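Local atomic coordinates of sugar-binding transcriptional regulator, LacI family (PDB entry 3CS3), a protein that probably acts as a transcriptional repressor of the LacI family, binding regulatory DNA and responding to a sugar through its periplasmic-binding-protein-like core. Residues A[62-67]-A[84-89]; A[101-106]-A[136-141]; A[126-131]-A[153-158]. One frame throughout, in Å; residues are numbered along the deposited sequence.

Contact 1 of 3, residues A[62-67]-A[84-89]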
loop_
_atom_site.group_PDB
_atom_site.type_symbol
_atom_site.label_atom_id
_atom_site.label_comp_id
_atom_site.label_asym_id
_atom_site.label_seq_id
_atom_site.Cartn_x
_atom_site.Cartn_y
_atom_site.Cartn_z
ATOM N N ILE A 62 -14.548 10.166 3.986
ATOM C CA ILE A 62 -13.432 10.847 3.350
ATOM C C ILE A 62 -13.170 10.120 2.031
ATOM O O ILE A 62 -12.893 8.923 2.028
ATOM C CB ILE A 62 -12.170 10.858 4.245
ATOM C CG1 ILE A 62 -12.407 11.706 5.501
ATOM C CG2 ILE A 62 -10.956 11.388 3.478
ATOM C CD1 ILE A 62 -11.337 11.536 6.568
ATOM N N ILE A 63 -13.272 10.840 0.915
ATOM C CA ILE A 63 -13.202 10.222 -0.415
ATOM C C ILE A 63 -11.954 10.627 -1.204
ATOM O O ILE A 63 -11.734 11.814 -1.488
ATOM C CB ILE A 63 -14.449 10.567 -1.288
ATOM C CG1 ILE A 63 -15.762 10.466 -0.490
ATOM C CG2 ILE A 63 -14.474 9.735 -2.593
ATOM C CD1 ILE A 63 -16.316 9.082 -0.330
ATOM N N LEU A 64 -11.149 9.629 -1.558
ATOM C CA LEU A 64 -10.088 9.788 -2.544
ATOM C C LEU A 64 -10.187 8.641 -3.557
ATOM O O LEU A 64 -9.456 7.654 -3.471
ATOM C CB LEU A 64 -8.712 9.848 -1.863
ATOM C CG LEU A 64 -7.386 9.951 -2.643
ATOM C CD1 LEU A 64 -7.488 10.698 -3.967
ATOM C CD2 LEU A 64 -6.335 10.589 -1.769
ATOM N N ASP A 65 -11.101 8.794 -4.516
ATOM C CA ASP A 65 -11.406 7.759 -5.500
ATOM C C ASP A 65 -12.161 8.388 -6.663
ATOM O O ASP A 65 -13.323 8.753 -6.513
ATOM C CB ASP A 65 -12.267 6.659 -4.855
ATOM C CG ASP A 65 -12.553 5.486 -5.795
ATOM O OD1 ASP A 65 -12.022 5.436 -6.930
ATOM O OD2 ASP A 65 -13.329 4.597 -5.382
ATOM N N TRP A 66 -11.510 8.483 -7.823
ATOM C CA TRP A 66 -12.099 9.122 -9.007
ATOM C C TRP A 66 -13.245 8.314 -9.635
ATOM O O TRP A 66 -14.057 8.866 -10.379
ATOM C CB TRP A 66 -11.019 9.430 -10.059
ATOM C CG TRP A 66 -10.498 8.208 -10.754
ATOM C CD1 TRP A 66 -9.537 7.363 -10.299
ATOM C CD2 TRP A 66 -10.924 7.688 -12.023
ATOM N NE1 TRP A 66 -9.327 6.346 -11.199
ATOM C CE2 TRP A 66 -10.169 6.517 -12.267
ATOM C CE3 TRP A 66 -11.872 8.095 -12.975
ATOM C CZ2 TRP A 66 -10.322 5.748 -13.432
ATOM C CZ3 TRP A 66 -12.028 7.328 -14.135
ATOM C CH2 TRP A 66 -11.253 6.168 -14.350
ATOM N N THR A 67 -13.300 7.017 -9.336
ATOM C CA THR A 67 -14.377 6.150 -9.823
ATOM C C THR A 67 -15.640 6.223 -8.962
ATOM O O THR A 67 -16.694 5.733 -9.370
ATOM C CB THR A 67 -13.940 4.673 -9.914
ATOM O OG1 THR A 67 -13.620 4.181 -8.609
ATOM C CG2 THR A 67 -12.744 4.519 -10.831
ATOM N N VAL A 84 -15.884 14.714 3.257
ATOM C CA VAL A 84 -14.720 15.465 2.790
ATOM C C VAL A 84 -14.145 14.802 1.530
ATOM O O VAL A 84 -13.821 13.616 1.530
ATOM C CB VAL A 84 -13.649 15.632 3.898
ATOM C CG1 VAL A 84 -12.415 16.320 3.357
ATOM C CG2 VAL A 84 -14.216 16.456 5.044
ATOM N N VAL A 85 -14.069 15.566 0.446
ATOM C CA VAL A 85 -13.475 15.080 -0.791
ATOM C C VAL A 85 -12.027 15.539 -0.918
ATOM O O VAL A 85 -11.681 16.674 -0.573
ATOM C CB VAL A 85 -14.301 15.466 -2.055
ATOM C CG1 VAL A 85 -15.573 14.636 -2.133
ATOM C CG2 VAL A 85 -14.626 16.945 -2.078
ATOM N N LEU A 86 -11.187 14.627 -1.390
ATOM C CA LEU A 86 -9.761 14.868 -1.534
ATOM C C LEU A 86 -9.368 14.838 -3.007
ATOM O O LEU A 86 -8.191 14.947 -3.350
ATOM C CB LEU A 86 -8.972 13.794 -0.779
ATOM C CG LEU A 86 -9.236 13.472 0.695
ATOM C CD1 LEU A 86 -8.096 12.611 1.208
ATOM C CD2 LEU A 86 -9.374 14.717 1.563
ATOM N N ASP A 87 -10.367 14.712 -3.877
ATOM C CA ASP A 87 -10.131 14.349 -5.268
ATOM C C ASP A 87 -10.890 15.187 -6.294
ATOM O O ASP A 87 -10.721 14.979 -7.498
ATOM C CB ASP A 87 -10.454 12.858 -5.472
ATOM C CG ASP A 87 -11.910 12.507 -5.142
ATOM O OD1 ASP A 87 -12.678 13.367 -4.659
ATOM O OD2 ASP A 87 -12.293 11.345 -5.369
ATOM N N ARG A 88 -11.730 16.109 -5.816
ATOM C CA ARG A 88 -12.612 16.904 -6.674
ATOM C C ARG A 88 -13.127 18.151 -5.960
ATOM O O ARG A 88 -12.994 18.268 -4.739
ATOM C CB ARG A 88 -13.800 16.066 -7.150
ATOM C CG ARG A 88 -14.840 15.767 -6.083
ATOM C CD ARG A 88 -15.695 14.590 -6.482
ATOM N NE ARG A 88 -14.991 13.334 -6.261
ATOM C CZ ARG A 88 -15.429 12.145 -6.657
ATOM N NH1 ARG A 88 -14.721 11.061 -6.388
ATOM N NH2 ARG A 88 -16.577 12.032 -7.306
ATOM N N THR A 89 -13.709 19.074 -6.726
ATOM C CA THR A 89 -14.338 20.268 -6.154
ATOM C C THR A 89 -15.838 20.069 -6.024
ATOM O O THR A 89 -16.434 19.245 -6.724
ATOM C CB THR A 89 -14.090 21.551 -6.982
ATOM O OG1 THR A 89 -14.566 21.360 -8.318
ATOM C CG2 THR A 89 -12.614 21.913 -7.006
#
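The carboxylate of D87 meets the chain of the other segment where the two parallel strands run out: the backbone N of D65 donates to D87 OD2 over 2.9 Å, with an N-H...O angle of 158°. The donor lies above the carboxylate plane. R88 NH1 reaches the same oxygen at 2.6 Å from the opposite face, so OD2 accepts two bonds. R88 NE donates to D87 OD1 at 2.8 Å, and the guanidinium therefore holds D87 side-on, one nitrogen to each oxygen, with both oxygens close to the guanidinium plane. The bend at chi3 of R88 (78°) turns this edge back onto its sequence neighbour. It also sets NH1 2.7 Å from D65 O.

Before this polar end, the backbones pair as parallel strands. I63 bonds to the neighbouring strand through both its backbone polar atoms: its N donates to V84 O and its O accepts from L86 N, each at 2.9 Å. Beneath the ladder, L86 CD1 sits 3.9 Å from I62 CG2 and also touches L64 CD2, with the leucines crossing at about a right angle. I63 and V85 point to the other side of the sheet, where both pack on I73 of helix 70-78; L86 and V84 face helix 232-247 instead.

Further out, D65 OD1 accepts from T67 N in an Asx turn and also from T67 OG1, which shapes the turn after the strand. R88 NH2 bonds to F68 O and T70 OG1 near the start of helix 70-78. Strand 60-64, that helix and strand 82-85 form a right-handed beta-alpha-beta unit of the Rossmann-like type. The buried D87 carboxylate thus has a cationic partner and a backbone donor, an arrangement that would probably favour its ionised form.

Contact 2 of 3, residues A[101-106]-A[136-141]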
loop_
_atom_site.group_PDB
_atom_site.type_symbol
_atom_site.label_atom_id
_atom_site.label_comp_id
_atom_site.label_asym_id
_atom_site.label_seq_id
_atom_site.Cartn_x
_atom_site.Cartn_y
_atom_site.Cartn_z
ATOM N N ASP A 101 -2.521 21.135 -4.108
ATOM C CA ASP A 101 -2.245 22.242 -5.008
ATOM C C ASP A 101 -1.629 21.697 -6.307
ATOM O O ASP A 101 -0.404 21.694 -6.489
ATOM C CB ASP A 101 -1.320 23.245 -4.323
ATOM C CG ASP A 101 -1.099 24.497 -5.142
ATOM O OD1 ASP A 101 -2.045 24.956 -5.823
ATOM O OD2 ASP A 101 0.029 25.024 -5.090
ATOM N N ASN A 102 -2.502 21.216 -7.190
ATOM C CA ASN A 102 -2.106 20.622 -8.465
ATOM C C ASN A 102 -1.502 21.638 -9.425
ATOM O O ASN A 102 -0.585 21.317 -10.178
ATOM C CB ASN A 102 -3.304 19.947 -9.131
ATOM C CG ASN A 102 -3.797 18.737 -8.368
ATOM O OD1 ASN A 102 -3.027 17.831 -8.045
ATOM N ND2 ASN A 102 -5.093 18.711 -8.085
ATOM N N ARG A 103 -2.022 22.861 -9.382
ATOM C CA ARG A 103 -1.537 23.955 -10.221
ATOM C C ARG A 103 -0.128 24.397 -9.842
ATOM O O ARG A 103 0.709 24.586 -10.714
ATOM C CB ARG A 103 -2.538 25.115 -10.215
ATOM C CG ARG A 103 -3.875 24.688 -10.821
ATOM C CD ARG A 103 -4.877 25.807 -10.965
ATOM N NE ARG A 103 -5.981 25.398 -11.835
ATOM C CZ ARG A 103 -6.212 25.891 -13.048
ATOM N NH1 ARG A 103 -5.432 26.842 -13.548
ATOM N NH2 ARG A 103 -7.238 25.441 -13.758
ATOM N N GLY A 104 0.143 24.519 -8.551
ATOM C CA GLY A 104 1.485 24.843 -8.081
ATOM C C GLY A 104 2.475 23.707 -8.259
ATOM O O GLY A 104 3.648 23.948 -8.535
ATOM N N GLY A 105 1.999 22.471 -8.096
ATOM C CA GLY A 105 2.831 21.288 -8.276
ATOM C C GLY A 105 3.242 21.061 -9.718
ATOM O O GLY A 105 4.410 20.806 -10.001
ATOM N N ALA A 106 2.279 21.154 -10.631
ATOM C CA ALA A 106 2.557 20.995 -12.052
ATOM C C ALA A 106 3.402 22.145 -12.600
ATOM O O ALA A 106 4.237 21.918 -13.466
ATOM C CB ALA A 106 1.270 20.839 -12.848
ATOM N N ARG A 136 -3.585 19.357 -13.436
ATOM C CA ARG A 136 -2.172 19.183 -13.756
ATOM C C ARG A 136 -1.930 19.381 -15.246
ATOM O O ARG A 136 -0.949 20.004 -15.634
ATOM C CB ARG A 136 -1.668 17.809 -13.306
ATOM C CG ARG A 136 -1.236 17.748 -11.850
ATOM C CD ARG A 136 -1.114 16.310 -11.341
ATOM N NE ARG A 136 -1.459 16.240 -9.921
ATOM C CZ ARG A 136 -1.479 15.132 -9.185
ATOM N NH1 ARG A 136 -1.163 13.954 -9.714
ATOM N NH2 ARG A 136 -1.816 15.207 -7.909
ATOM N N LEU A 137 -2.850 18.872 -16.062
ATOM C CA LEU A 137 -2.802 19.029 -17.510
ATOM C C LEU A 137 -3.027 20.473 -17.956
ATOM O O LEU A 137 -2.297 20.969 -18.807
ATOM C CB LEU A 137 -3.812 18.102 -18.184
ATOM C CG LEU A 137 -3.567 17.738 -19.642
ATOM C CD1 LEU A 137 -2.152 17.222 -19.834
ATOM C CD2 LEU A 137 -4.587 16.699 -20.074
ATOM N N ALA A 138 -4.014 21.144 -17.364
ATOM C CA ALA A 138 -4.360 22.526 -17.730
ATOM C C ALA A 138 -3.214 23.502 -17.501
ATOM O O ALA A 138 -3.043 24.458 -18.253
ATOM C CB ALA A 138 -5.596 22.992 -16.974
ATOM N N VAL A 139 -2.431 23.243 -16.465
ATOM C CA VAL A 139 -1.314 24.100 -16.101
ATOM C C VAL A 139 -0.043 23.736 -16.881
ATOM O O VAL A 139 0.711 24.626 -17.294
ATOM C CB VAL A 139 -1.128 24.105 -14.558
ATOM C CG1 VAL A 139 0.322 24.305 -14.146
ATOM C CG2 VAL A 139 -2.006 25.177 -13.957
ATOM N N SER A 140 0.165 22.433 -17.096
ATOM C CA SER A 140 1.312 21.923 -17.849
ATOM C C SER A 140 1.282 22.397 -19.297
ATOM O O SER A 140 2.263 22.958 -19.775
ATOM C CB SER A 140 1.352 20.394 -17.820
ATOM O OG SER A 140 1.475 19.912 -16.500
ATOM N N THR A 141 0.148 22.176 -19.969
ATOM C CA THR A 141 -0.045 22.567 -21.367
ATOM C C THR A 141 0.034 24.085 -21.569
ATOM O O THR A 141 0.642 24.538 -22.537
ATOM C CB THR A 141 -1.378 22.040 -21.937
ATOM O OG1 THR A 141 -2.465 22.536 -21.149
ATOM C CG2 THR A 141 -1.405 20.517 -21.928
#
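N102 OD1 receives two hydrogen bonds from one guanidinium, R136 NE and R136 NH2 each donating over 2.9 Å. The NH2 donor lies near the line of the carbonyl, whereas NE comes from above its plane; both bonds are bent, with N-H...O angles near 140°, as adjacent nitrogens share one acceptor. Amide and guanidinium planes stand 63° apart.

Beside this polar pair the packing is close. A106 CB lies 3.8 Å from V139 CG1 and equally near S140 OG, whose hydroxyl donates to R136 O within its own helix. V139 CG1 approaches R103 O, at 3.5 Å. On the solvent side the contact thins: the extended R103 chain lies across V139 CG2 (3.7 Å from R103 CG); the end of R103 passes A138, and R103 NE forms a salt bridge with E135.

The axes of the helical segments 102-106 and 136-141 approach to 8.4 Å, crossing at -42°. N102 ND2 bonds to D132, and R136 NH2 to a glycerol, probably from the crystallisation liquor, with F212 making a cation-pi contact to R136. Helix 102-115, which follows strand 95-100, packs here against helix 131-146, whose L137 and S140 rest on L123 of strand 121-125.

Contact 3 of 3, residues A[126-131]-A[153-158]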
loop_
_atom_site.group_PDB
_atom_site.type_symbol
_atom_site.label_atom_id
_atom_site.label_comp_id
_atom_site.label_asym_id
_atom_site.label_seq_id
_atom_site.Cartn_x
_atom_site.Cartn_y
_atom_site.Cartn_z
ATOM N N GLY A 126 -2.926 10.822 -15.607
ATOM C CA GLY A 126 -3.857 9.848 -15.060
ATOM C C GLY A 126 -5.165 9.904 -15.833
ATOM O O GLY A 126 -5.189 10.352 -16.983
ATOM N N PRO A 127 -6.266 9.453 -15.204
ATOM C CA PRO A 127 -7.601 9.423 -15.806
ATOM C C PRO A 127 -8.064 10.824 -16.185
ATOM O O PRO A 127 -7.932 11.754 -15.386
ATOM C CB PRO A 127 -8.477 8.855 -14.685
ATOM C CG PRO A 127 -7.527 8.136 -13.794
ATOM C CD PRO A 127 -6.284 8.936 -13.826
ATOM N N GLU A 128 -8.591 10.967 -17.399
ATOM C CA GLU A 128 -8.940 12.282 -17.934
ATOM C C GLU A 128 -10.178 12.895 -17.281
ATOM O O GLU A 128 -10.322 14.113 -17.268
ATOM C CB GLU A 128 -9.054 12.264 -19.469
ATOM C CG GLU A 128 -10.287 11.572 -20.041
ATOM C CD GLU A 128 -10.436 11.802 -21.536
ATOM O OE1 GLU A 128 -9.756 11.105 -22.322
ATOM O OE2 GLU A 128 -11.239 12.678 -21.926
ATOM N N LYS A 129 -11.049 12.054 -16.724
ATOM C CA LYS A 129 -12.215 12.551 -15.994
ATOM C C LYS A 129 -11.866 12.891 -14.529
ATOM O O LYS A 129 -12.627 13.576 -13.842
ATOM C CB LYS A 129 -13.425 11.599 -16.153
ATOM C CG LYS A 129 -13.871 10.773 -14.934
ATOM C CD LYS A 129 -15.190 10.043 -15.239
ATOM C CE LYS A 129 -16.247 10.238 -14.141
ATOM N NZ LYS A 129 -16.094 9.344 -12.951
ATOM N N GLY A 130 -10.694 12.433 -14.083
ATOM C CA GLY A 130 -10.179 12.728 -12.746
ATOM C C GLY A 130 -9.637 14.140 -12.617
ATOM O O GLY A 130 -8.783 14.562 -13.400
ATOM N N TYR A 131 -10.134 14.857 -11.612
ATOM C CA TYR A 131 -9.840 16.277 -11.378
ATOM C C TYR A 131 -8.355 16.627 -11.257
ATOM O O TYR A 131 -7.920 17.651 -11.788
ATOM C CB TYR A 131 -10.603 16.749 -10.136
ATOM C CG TYR A 131 -10.207 18.096 -9.573
ATOM C CD1 TYR A 131 -10.739 19.272 -10.099
ATOM C CD2 TYR A 131 -9.332 18.194 -8.490
ATOM C CE1 TYR A 131 -10.392 20.510 -9.584
ATOM C CE2 TYR A 131 -8.974 19.430 -7.969
ATOM C CZ TYR A 131 -9.512 20.584 -8.519
ATOM O OH TYR A 131 -9.167 21.815 -8.011
ATOM N N ILE A 153 0.344 14.203 -24.980
ATOM C CA ILE A 153 -0.375 13.706 -23.812
ATOM C C ILE A 153 -0.596 12.206 -23.968
ATOM O O ILE A 153 -1.210 11.759 -24.939
ATOM C CB ILE A 153 -1.744 14.424 -23.639
ATOM C CG1 ILE A 153 -1.534 15.917 -23.371
ATOM C CG2 ILE A 153 -2.573 13.776 -22.520
ATOM C CD1 ILE A 153 -2.781 16.757 -23.520
ATOM N N ILE A 154 -0.082 11.433 -23.014
ATOM C CA ILE A 154 -0.247 9.982 -23.025
ATOM C C ILE A 154 -1.105 9.560 -21.847
ATOM O O ILE A 154 -0.770 9.833 -20.695
ATOM C CB ILE A 154 1.110 9.257 -23.022
ATOM C CG1 ILE A 154 1.883 9.617 -24.289
ATOM C CG2 ILE A 154 0.928 7.740 -22.944
ATOM C CD1 ILE A 154 3.341 9.690 -24.083
ATOM N N GLN A 155 -2.222 8.907 -22.161
ATOM C CA GLN A 155 -3.225 8.507 -21.181
ATOM C C GLN A 155 -2.759 7.329 -20.327
ATOM O O GLN A 155 -2.298 6.312 -20.851
ATOM C CB GLN A 155 -4.536 8.156 -21.895
ATOM C CG GLN A 155 -5.772 8.121 -20.998
ATOM C CD GLN A 155 -6.201 9.498 -20.507
ATOM O OE1 GLN A 155 -6.266 10.464 -21.273
ATOM N NE2 GLN A 155 -6.506 9.587 -19.221
ATOM N N GLY A 156 -2.865 7.496 -19.010
ATOM C CA GLY A 156 -2.626 6.430 -18.036
ATOM C C GLY A 156 -3.772 6.424 -17.046
ATOM O O GLY A 156 -4.805 7.045 -17.294
ATOM N N ASP A 157 -3.602 5.730 -15.925
ATOM C CA ASP A 157 -4.681 5.608 -14.936
ATOM C C ASP A 157 -4.206 5.711 -13.484
ATOM O O ASP A 157 -4.882 5.225 -12.566
ATOM C CB ASP A 157 -5.492 4.319 -15.168
ATOM C CG ASP A 157 -4.619 3.064 -15.229
ATOM O OD1 ASP A 157 -3.507 3.062 -14.665
ATOM O OD2 ASP A 157 -5.059 2.066 -15.840
ATOM N N PHE A 158 -3.040 6.339 -13.306
ATOM C CA PHE A 158 -2.340 6.511 -12.017
ATOM C C PHE A 158 -1.657 5.246 -11.476
ATOM O O PHE A 158 -0.918 5.310 -10.492
ATOM C CB PHE A 158 -3.231 7.160 -10.937
ATOM C CG PHE A 158 -3.381 8.654 -11.071
ATOM C CD1 PHE A 158 -2.318 9.452 -11.504
ATOM C CD2 PHE A 158 -4.578 9.271 -10.715
ATOM C CE1 PHE A 158 -2.462 10.842 -11.612
ATOM C CE2 PHE A 158 -4.730 10.657 -10.820
ATOM C CZ PHE A 158 -3.667 11.443 -11.265
#
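The F158 ring offers one face to the loop after strand 121-125, and two aliphatic groups lie over it. G126 CA stands 3.9 Å from the ring centroid, 14° off the normal, and P127 CD lies 4.0 Å from it, 29° off, so both are CH-pi contacts. P127 CD is displaced toward the CD2 side, coming within 3.6 Å of F158 CD2, while G126 CA is nearer the CD1 and CE1 side. F158 CG lies anti to its carbonyl carbon, and the end of the side chain comes nearer the loop than its start. The ring also meets that of Y18, the two planes steeply inclined, and touches F184 and R136.

The second flat group, the Q155 amide, meets the backbone of G126 and E128. Its chain bends at chi2, which brings Q155 NE2 to 2.7 Å from G126 O, but the angle is too poor for a hydrogen bond. Q155 NE2 is also 3.1 Å from E128 N, both of them donors, so no bond forms there. E128 CB packs against the amide, and the E128 carboxylate plane is turned 31° from it. No hydrogen bond joins the two segments; the CH-pi and apolar contacts are its clearest interactions.

Nearby, G130 N bonds to P127 O and G130 is the N-cap of helix 131-146; D157 OD1 bonds to T159 and S162 at the start of helix 160-170. Loops leaving the C-terminal ends of adjacent parallel strands 121-125 and 151-155 meet here. This is where periplasmic-binding-protein-like folds place their ligand cleft, and a glycerol, probably from the crystallisation liquor, lies about 4 Å from the F158 side chain, consistent with a pocket there.

In the fold
Contact 1 closes along the chain before the others open, whereas contacts 2 and 3 interleave their segments. Contact 1 belongs to the mixed sheet of one lobe, between strands 60-64 and 82-85; contact 3 lies at the end of the four-stranded parallel sheet of the other, and contact 2 pairs helices 102-115 and 131-146 beside that sheet. The centre of contact 1 is about 18 Å from that of contact 2 and about 15 Å from that of contact 3. Contacts 1 and 3 meet across the two lobes, where W66 packs on P127, and R136 of contact 2 joins F158 of contact 3 near bound glycerol, consistent with a cleft where a sugar could bind.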